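Glycoside hydrolase family 16 protein (Bacteroides ovatus, PDB 7KR6) probably hydrolyses beta-glucosidic linkages within mixed-linkage beta-glucans, as an endo-acting glucanase of glycoside hydrolase family 16. Local coordinates at residues 142-156 with 232-246. The protein carries 1 engineered substitution. Sequence-based numbering, arbitrary orientation.
Sequences CGEIDIMAMGEQSGM and FYILFNLAVGGAFTG. Engineered in segment 142-156: Ala-149 (natural residue Glu). With G2F (2-deoxy-2-fluoro-alpha-D-glucopyranose), chain C.
The carbonyl oxygen of Phe-244 is gripped from several directions: Gln-153 N donates to it on a lone pair at 2.9 Å, a water donates to it while also approaching Glu-152 OE1, and Glu-152 CA adds a CA-H...O contact at 3.4 Å. The Phe-244 ring, its CG anti to the backbone N (chi1 178°), has Glu-152 CB over one face, 3.9 Å from the ring centroid, in a CH-pi contact. Met-150 O lies at the edge of the same ring, and the engineered Ala-149 approaches it obliquely, CB to CZ 4.0 Å. The Glu-152 chain bends at chi2 (-94°), and OE2 accepts from Ser-154 N and from Gln-164 NE2, which should hold the carboxylate in place. Thr-245 CA points its hydrogen at Gly-151 O, 3.5 Å away.

At the far end, Phe-232 brings CE2 within 4.0 Å of Ile-145 CG1, the two side chains crossing at about a right angle, while Glu-144 N meets the ring edge. Between these two ends Glu-144 OE1 is bonded covalently to G2F C1 (1.4 Å), a trapped glycosyl-enzyme adduct in the glycan pocket. Strand 125-133 runs between strands 144-150 and 232-240, antiparallel to both, and separates them; Trp-126 stacks on Phe-244, and strand 164-171 flanks strand 144-150.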
ATOM      1  N   CYS A 142     -12.557  -5.366  13.882  1.00 20.11           N
ATOM      2  CA  CYS A 142     -13.763  -5.938  13.245  1.00 21.96           C
ATOM      3  C   CYS A 142     -13.393  -6.604  11.914  1.00 20.94           C
ATOM      4  O   CYS A 142     -14.157  -7.428  11.465  1.00 21.01           O
ATOM      5  CB  CYS A 142     -14.811  -4.876  13.010  1.00 22.43           C
ATOM      6  SG  CYS A 142     -14.187  -3.450  12.082  1.00 22.41           S
ATOM      7  N   GLY A 143     -12.219  -6.274  11.353  1.00 19.35           N
ATOM      8  CA  GLY A 143     -11.829  -6.755  10.020  1.00 19.16           C
ATOM      9  C   GLY A 143     -12.449  -5.881   8.945  1.00 18.21           C
ATOM     10  O   GLY A 143     -13.563  -5.354   9.115  1.00 18.50           O
ATOM     11  N   GLU A 144     -11.722  -5.681   7.851  1.00 17.90           N
ATOM     12  CA  GLU A 144     -12.216  -4.902   6.717  1.00 16.21           C
ATOM     13  C   GLU A 144     -11.750  -5.594   5.428  1.00 16.01           C
ATOM     14  O   GLU A 144     -10.533  -5.981   5.328  1.00 17.06           O
ATOM     15  CB  GLU A 144     -11.694  -3.474   6.752  1.00 16.97           C
ATOM     16  CG  GLU A 144     -12.451  -2.502   5.889  1.00 18.14           C
ATOM     17  CD  GLU A 144     -11.614  -1.790   4.849  1.00 18.72           C
ATOM     18  OE1 GLU A 144     -11.592  -0.538   4.868  1.00 18.69           O
ATOM     19  OE2 GLU A 144     -10.914  -2.492   4.069  1.00 19.58           O
ATOM     20  N   ILE A 145     -12.674  -5.759   4.500  1.00 16.36           N
ATOM     21  CA  ILE A 145     -12.375  -6.216   3.113  1.00 16.66           C
ATOM     22  C   ILE A 145     -12.739  -5.071   2.193  1.00 17.81           C
ATOM     23  O   ILE A 145     -13.906  -4.697   2.139  1.00 18.34           O
ATOM     24  CB  ILE A 145     -13.120  -7.493   2.717  1.00 16.98           C
ATOM     25  CG1 ILE A 145     -12.942  -8.607   3.745  1.00 17.75           C
ATOM     26  CG2 ILE A 145     -12.655  -7.900   1.345  1.00 18.38           C
ATOM     27  CD1 ILE A 145     -13.892  -9.740   3.521  1.00 20.00           C
ATOM     28  N   ASP A 146     -11.734  -4.514   1.531  1.00 17.55           N
ATOM     29  CA  ASP A 146     -11.934  -3.481   0.503  1.00 17.68           C
ATOM     30  C   ASP A 146     -11.991  -4.228  -0.818  1.00 17.06           C
ATOM     31  O   ASP A 146     -10.950  -4.546  -1.362  1.00 17.94           O
ATOM     32  CB  ASP A 146     -10.901  -2.390   0.636  1.00 17.65           C
ATOM     33  CG  ASP A 146     -11.155  -1.192  -0.215  1.00 27.93           C
ATOM     34  OD1 ASP A 146     -12.311  -1.045  -0.712  1.00 27.51           O
ATOM     35  OD2 ASP A 146     -10.167  -0.359  -0.243  1.00 33.00           O
ATOM     36  N   ILE A 147     -13.205  -4.491  -1.312  1.00 17.42           N
ATOM     37  CA  ILE A 147     -13.374  -5.324  -2.523  1.00 16.96           C
ATOM     38  C   ILE A 147     -12.827  -4.517  -3.713  1.00 17.07           C
ATOM     39  O   ILE A 147     -12.021  -5.033  -4.501  1.00 17.93           O
ATOM     40  CB  ILE A 147     -14.834  -5.743  -2.752  1.00 17.59           C
ATOM     41  CG1 ILE A 147     -15.356  -6.622  -1.616  1.00 18.70           C
ATOM     42  CG2 ILE A 147     -14.975  -6.439  -4.091  1.00 18.94           C
ATOM     43  CD1 ILE A 147     -16.834  -6.824  -1.647  1.00 17.44           C
ATOM     44  N   MET A 148     -13.261  -3.280  -3.793  1.00 18.10           N
ATOM     45  CA  MET A 148     -12.794  -2.378  -4.866  1.00 18.76           C
ATOM     46  C   MET A 148     -12.748  -0.972  -4.297  1.00 18.48           C
ATOM     47  O   MET A 148     -13.665  -0.549  -3.614  1.00 19.75           O
ATOM     48  CB  MET A 148     -13.764  -2.456  -6.052  1.00 23.71           C
ATOM     49  CG  MET A 148     -13.569  -1.425  -7.190  1.00 28.34           C
ATOM     50  SD  MET A 148     -14.186   0.237  -6.859  1.00 25.72           S
ATOM     51  CE  MET A 148     -15.963  -0.007  -6.919  1.00 26.69           C
ATOM     52  N   ALA A 149     -11.684  -0.260  -4.637  1.00 16.53           N
ATOM     53  CA  ALA A 149     -11.588   1.190  -4.502  1.00 18.22           C
ATOM     54  C   ALA A 149     -10.878   1.708  -5.739  1.00 14.76           C
ATOM     55  O   ALA A 149     -10.004   1.016  -6.267  1.00 16.78           O
ATOM     56  CB  ALA A 149     -10.845   1.567  -3.272  1.00 18.39           C
ATOM     57  N   MET A 150     -11.281   2.882  -6.187  1.00 17.03           N
ATOM     58  CA  MET A 150     -10.495   3.610  -7.229  1.00 16.94           C
ATOM     59  C   MET A 150     -10.174   4.987  -6.683  1.00 16.40           C
ATOM     60  O   MET A 150     -10.746   5.432  -5.670  1.00 16.45           O
ATOM     61  CB  MET A 150     -11.270   3.701  -8.540  1.00 18.18           C
ATOM     62  CG  MET A 150     -11.563   2.345  -9.104  1.00 19.19           C
ATOM     63  SD  MET A 150     -12.153   2.315 -10.795  1.00 18.93           S
ATOM     64  CE  MET A 150     -10.589   2.484 -11.659  1.00 18.53           C
ATOM     65  N   GLY A 151      -9.231   5.667  -7.328  1.00 16.51           N
ATOM     66  CA  GLY A 151      -8.897   7.043  -6.912  1.00 17.08           C
ATOM     67  C   GLY A 151      -7.514   7.150  -6.290  1.00 17.77           C
ATOM     68  O   GLY A 151      -7.170   8.245  -5.803  1.00 18.48           O
ATOM     69  N   GLU A 152      -6.728   6.074  -6.196  1.00 18.95           N
ATOM     70  CA  GLU A 152      -5.452   6.109  -5.429  1.00 18.97           C
ATOM     71  C   GLU A 152      -4.473   7.124  -6.032  1.00 19.34           C
ATOM     72  O   GLU A 152      -4.460   7.272  -7.275  1.00 19.77           O
ATOM     73  CB  GLU A 152      -4.828   4.718  -5.384  1.00 20.41           C
ATOM     74  CG  GLU A 152      -3.795   4.534  -4.282  1.00 22.76           C
ATOM     75  CD  GLU A 152      -2.360   4.797  -4.722  1.00 31.33           C
ATOM     76  OE1 GLU A 152      -1.558   5.205  -3.901  1.00 37.60           O
ATOM     77  OE2 GLU A 152      -2.081   4.681  -5.924  1.00 31.82           O
ATOM     78  N   GLN A 153      -3.678   7.769  -5.168  1.00 20.46           N
ATOM     79  CA  GLN A 153      -2.637   8.791  -5.521  1.00 22.05           C
ATOM     80  C   GLN A 153      -1.842   8.355  -6.771  1.00 23.72           C
ATOM     81  O   GLN A 153      -1.695   9.170  -7.694  1.00 22.68           O
ATOM     82  CB  GLN A 153      -1.694   8.964  -4.326  1.00 25.54           C
ATOM     83  CG  GLN A 153      -0.566   9.967  -4.522  1.00 32.49           C
ATOM     84  CD  GLN A 153       0.183  10.233  -3.230  1.00 33.62           C
ATOM     85  OE1 GLN A 153      -0.292   9.955  -2.144  1.00 34.59           O
ATOM     86  NE2 GLN A 153       1.361  10.807  -3.341  1.00 45.32           N
ATOM     87  N   SER A 154      -1.296   7.149  -6.803  1.00 26.30           N
ATOM     88  CA  SER A 154      -0.334   6.754  -7.885  1.00 30.16           C
ATOM     89  C   SER A 154      -1.052   6.641  -9.238  1.00 31.64           C
ATOM     90  O   SER A 154      -0.415   6.942 -10.275  1.00 29.74           O
ATOM     91  CB  SER A 154       0.420   5.471  -7.554  1.00 33.54           C
ATOM     92  OG  SER A 154      -0.437   4.349  -7.710  1.00 35.91           O
ATOM     93  N   GLY A 155      -2.358   6.337  -9.244  1.00 28.09           N
ATOM     94  CA  GLY A 155      -3.188   6.266 -10.462  1.00 27.76           C
ATOM     95  C   GLY A 155      -3.146   7.585 -11.213  1.00 29.47           C
ATOM     96  O   GLY A 155      -3.192   7.566 -12.455  1.00 32.00           O
ATOM     97  N   MET A 156      -3.062   8.689 -10.476  1.00 28.08           N
ATOM     98  CA  MET A 156      -2.902  10.032 -11.067  1.00 27.52           C
ATOM     99  C   MET A 156      -1.398  10.313 -11.276  1.00 31.32           C
ATOM    100  O   MET A 156      -1.187  11.349 -11.955  1.00 37.38           O
ATOM    101  CB  MET A 156      -3.545  11.105 -10.181  1.00 30.72           C
ATOM    102  CG  MET A 156      -5.088  10.923 -10.018  1.00 26.25           C
ATOM    103  SD  MET A 156      -5.705  11.974  -8.722  1.00 29.25           S
ATOM    104  CE  MET A 156      -5.410  10.922  -7.316  1.00 25.27           C
ATOM    105  N   PHE A 232     -19.807 -10.586   8.006  1.00 20.89           N
ATOM    106  CA  PHE A 232     -19.428  -9.216   7.576  1.00 19.75           C
ATOM    107  C   PHE A 232     -20.656  -8.560   6.966  1.00 18.36           C
ATOM    108  O   PHE A 232     -21.394  -9.244   6.251  1.00 20.56           O
ATOM    109  CB  PHE A 232     -18.281  -9.288   6.566  1.00 18.85           C
ATOM    110  CG  PHE A 232     -16.886  -9.315   7.128  1.00 19.68           C
ATOM    111  CD1 PHE A 232     -16.461 -10.342   7.963  1.00 20.40           C
ATOM    112  CD2 PHE A 232     -15.955  -8.342   6.788  1.00 18.22           C
ATOM    113  CE1 PHE A 232     -15.158 -10.374   8.454  1.00 21.55           C
ATOM    114  CE2 PHE A 232     -14.674  -8.367   7.308  1.00 17.52           C
ATOM    115  CZ  PHE A 232     -14.253  -9.401   8.099  1.00 19.32           C
ATOM    116  N   TYR A 233     -20.817  -7.261   7.194  1.00 18.20           N
ATOM    117  CA  TYR A 233     -21.816  -6.419   6.504  1.00 17.61           C
ATOM    118  C   TYR A 233     -21.161  -5.586   5.393  1.00 17.92           C
ATOM    119  O   TYR A 233     -19.929  -5.611   5.221  1.00 17.86           O
ATOM    120  CB  TYR A 233     -22.485  -5.507   7.519  1.00 18.68           C
ATOM    121  CG  TYR A 233     -21.601  -4.508   8.213  1.00 18.69           C
ATOM    122  CD1 TYR A 233     -21.345  -3.245   7.662  1.00 18.97           C
ATOM    123  CD2 TYR A 233     -21.002  -4.779   9.421  1.00 19.06           C
ATOM    124  CE1 TYR A 233     -20.576  -2.296   8.313  1.00 20.02           C
ATOM    125  CE2 TYR A 233     -20.235  -3.840  10.080  1.00 19.27           C
ATOM    126  CZ  TYR A 233     -19.986  -2.594   9.515  1.00 18.20           C
ATOM    127  OH  TYR A 233     -19.248  -1.665  10.164  1.00 22.61           O
ATOM    128  N   ILE A 234     -22.017  -4.927   4.646  1.00 19.45           N
ATOM    129  CA  ILE A 234     -21.659  -4.301   3.339  1.00 19.38           C
ATOM    130  C   ILE A 234     -21.665  -2.801   3.489  1.00 21.28           C
ATOM    131  O   ILE A 234     -22.540  -2.236   4.184  1.00 20.07           O
ATOM    132  CB  ILE A 234     -22.616  -4.779   2.236  1.00 20.94           C
ATOM    133  CG1 ILE A 234     -22.675  -6.293   2.133  1.00 22.44           C
ATOM    134  CG2 ILE A 234     -22.264  -4.155   0.890  1.00 20.51           C
ATOM    135  CD1 ILE A 234     -23.939  -6.845   1.483  1.00 25.00           C
ATOM    136  N   LEU A 235     -20.714  -2.153   2.817  1.00 20.28           N
ATOM    137  CA  LEU A 235     -20.670  -0.695   2.722  1.00 18.12           C
ATOM    138  C   LEU A 235     -20.438  -0.265   1.284  1.00 17.63           C
ATOM    139  O   LEU A 235     -19.769  -0.992   0.517  1.00 18.65           O
ATOM    140  CB  LEU A 235     -19.566  -0.061   3.568  1.00 18.17           C
ATOM    141  CG  LEU A 235     -19.566  -0.428   5.049  1.00 18.59           C
ATOM    142  CD1 LEU A 235     -18.590  -1.548   5.329  1.00 18.94           C
ATOM    143  CD2 LEU A 235     -19.244   0.780   5.869  1.00 17.60           C
ATOM    144  N   PHE A 236     -21.026   0.896   0.964  1.00 17.33           N
ATOM    145  CA  PHE A 236     -20.730   1.666  -0.282  1.00 18.63           C
ATOM    146  C   PHE A 236     -20.525   3.118   0.097  1.00 18.11           C
ATOM    147  O   PHE A 236     -21.275   3.667   0.918  1.00 18.37           O
ATOM    148  CB  PHE A 236     -21.864   1.611  -1.308  1.00 20.77           C
ATOM    149  CG  PHE A 236     -22.198   0.252  -1.874  1.00 20.08           C
ATOM    150  CD1 PHE A 236     -21.519  -0.307  -2.938  1.00 21.12           C
ATOM    151  CD2 PHE A 236     -23.271  -0.447  -1.338  1.00 19.99           C
ATOM    152  CE1 PHE A 236     -21.901  -1.535  -3.466  1.00 21.18           C
ATOM    153  CE2 PHE A 236     -23.605  -1.702  -1.813  1.00 19.67           C
ATOM    154  CZ  PHE A 236     -22.929  -2.242  -2.884  1.00 20.75           C
ATOM    155  N   ASN A 237     -19.562   3.783  -0.537  1.00 17.88           N
ATOM    156  CA  ASN A 237     -19.378   5.233  -0.242  1.00 17.59           C
ATOM    157  C   ASN A 237     -18.658   5.887  -1.401  1.00 19.86           C
ATOM    158  O   ASN A 237     -17.995   5.175  -2.197  1.00 18.22           O
ATOM    159  CB  ASN A 237     -18.576   5.488   1.029  1.00 18.22           C
ATOM    160  CG  ASN A 237     -17.135   5.072   0.866  1.00 18.99           C
ATOM    161  OD1 ASN A 237     -16.835   3.870   0.706  1.00 20.74           O
ATOM    162  ND2 ASN A 237     -16.265   6.054   0.628  1.00 19.36           N
ATOM    163  N   LEU A 238     -18.838   7.192  -1.491  1.00 18.93           N
ATOM    164  CA  LEU A 238     -18.059   8.038  -2.431  1.00 19.50           C
ATOM    165  C   LEU A 238     -17.364   9.080  -1.563  1.00 18.23           C
ATOM    166  O   LEU A 238     -17.965  10.117  -1.198  1.00 18.43           O
ATOM    167  CB  LEU A 238     -18.963   8.610  -3.526  1.00 19.42           C
ATOM    168  CG  LEU A 238     -18.292   9.580  -4.507  1.00 19.42           C
ATOM    169  CD1 LEU A 238     -17.165   8.902  -5.266  1.00 21.66           C
ATOM    170  CD2 LEU A 238     -19.322  10.028  -5.507  1.00 21.15           C
ATOM    171  N   ALA A 239     -16.098   8.819  -1.228  1.00 18.15           N
ATOM    172  CA  ALA A 239     -15.290   9.777  -0.456  1.00 19.85           C
ATOM    173  C   ALA A 239     -14.737  10.798  -1.451  1.00 17.80           C
ATOM    174  O   ALA A 239     -14.682  10.488  -2.663  1.00 19.38           O
ATOM    175  CB  ALA A 239     -14.197   9.093   0.327  1.00 20.37           C
ATOM    176  N   VAL A 240     -14.442  11.986  -0.927  1.00 19.45           N
ATOM    177  CA  VAL A 240     -13.755  13.065  -1.691  1.00 20.65           C
ATOM    178  C   VAL A 240     -12.483  13.454  -0.942  1.00 20.53           C
ATOM    179  O   VAL A 240     -12.536  13.927   0.246  1.00 20.75           O
ATOM    180  CB  VAL A 240     -14.700  14.262  -1.878  1.00 20.89           C
ATOM    181  CG1 VAL A 240     -14.070  15.303  -2.781  1.00 22.68           C
ATOM    182  CG2 VAL A 240     -16.061  13.830  -2.390  1.00 22.20           C
ATOM    183  N   GLY A 241     -11.326  13.302  -1.606  1.00 19.89           N
ATOM    184  CA  GLY A 241     -10.040  13.442  -0.924  1.00 19.42           C
ATOM    185  C   GLY A 241      -9.811  12.367   0.123  1.00 19.12           C
ATOM    186  O   GLY A 241     -10.618  11.442   0.211  1.00 21.03           O
ATOM    187  N   GLY A 242      -8.800  12.561   0.935  1.00 19.67           N
ATOM    188  CA  GLY A 242      -8.308  11.551   1.871  1.00 19.58           C
ATOM    189  C   GLY A 242      -6.900  11.119   1.505  1.00 20.28           C
ATOM    190  O   GLY A 242      -6.495  11.194   0.328  1.00 19.97           O
ATOM    191  N   ALA A 243      -6.198  10.547   2.471  1.00 21.48           N
ATOM    192  CA  ALA A 243      -4.783  10.157   2.314  1.00 21.61           C
ATOM    193  C   ALA A 243      -4.596   9.219   1.119  1.00 20.24           C
ATOM    194  O   ALA A 243      -3.609   9.362   0.408  1.00 21.21           O
ATOM    195  CB  ALA A 243      -4.257   9.502   3.538  1.00 23.04           C
ATOM    196  N   PHE A 244      -5.528   8.289   0.906  1.00 19.22           N
ATOM    197  CA  PHE A 244      -5.478   7.331  -0.214  1.00 18.64           C
ATOM    198  C   PHE A 244      -5.298   8.044  -1.543  1.00 18.88           C
ATOM    199  O   PHE A 244      -4.574   7.525  -2.419  1.00 19.86           O
ATOM    200  CB  PHE A 244      -6.757   6.515  -0.157  1.00 17.73           C
ATOM    201  CG  PHE A 244      -6.925   5.512  -1.254  1.00 18.75           C
ATOM    202  CD1 PHE A 244      -6.295   4.279  -1.179  1.00 20.95           C
ATOM    203  CD2 PHE A 244      -7.771   5.790  -2.295  1.00 18.26           C
ATOM    204  CE1 PHE A 244      -6.514   3.321  -2.164  1.00 19.78           C
ATOM    205  CE2 PHE A 244      -8.015   4.823  -3.255  1.00 19.01           C
ATOM    206  CZ  PHE A 244      -7.376   3.599  -3.192  1.00 20.25           C
ATOM    207  N   THR A 245      -5.946   9.191  -1.696  1.00 18.62           N
ATOM    208  CA  THR A 245      -5.969   9.932  -2.985  1.00 18.17           C
ATOM    209  C   THR A 245      -4.743  10.867  -3.070  1.00 20.18           C
ATOM    210  O   THR A 245      -4.462  11.352  -4.180  1.00 21.41           O
ATOM    211  CB  THR A 245      -7.218  10.784  -3.121  1.00 18.55           C
ATOM    212  OG1 THR A 245      -7.134  11.912  -2.237  1.00 18.00           O
ATOM    213  CG2 THR A 245      -8.516  10.044  -2.866  1.00 17.90           C
ATOM    214  N   GLY A 246      -4.077  11.072  -1.949  1.00 20.29           N
ATOM    215  CA  GLY A 246      -2.990  12.041  -1.774  1.00 21.35           C
ATOM    216  C   GLY A 246      -3.461  13.480  -1.744  1.00 22.53           C
ATOM    217  O   GLY A 246      -2.580  14.370  -1.636  1.00 27.25           O
TER
HETATM  218  C1  G2F C   1     -10.717   0.231   4.045  1.00 17.26           C
HETATM  219  C2  G2F C   1     -10.148   1.274   4.944  1.00 18.10           C
HETATM  220  C3  G2F C   1     -11.188   2.303   5.336  1.00 17.79           C
HETATM  221  C4  G2F C   1     -11.713   2.934   4.072  1.00 16.81           C
HETATM  222  C5  G2F C   1     -12.349   1.784   3.230  1.00 17.43           C
HETATM  223  C6  G2F C   1     -13.034   2.178   1.942  1.00 18.70           C
HETATM  224  O3  G2F C   1     -10.621   3.262   6.222  1.00 18.78           O
HETATM  225  O4  G2F C   1     -12.680   3.975   4.454  1.00 18.64           O
HETATM  226  O5  G2F C   1     -11.387   0.764   2.893  1.00 18.90           O
HETATM  227  O6  G2F C   1     -12.135   3.028   1.137  1.00 19.33           O
HETATM  228  F2  G2F C   1      -9.516   0.627   6.049  1.00 20.54           F
HETATM  229  O   HOH W   1      -2.167   6.071  -1.598  1.00 37.38           O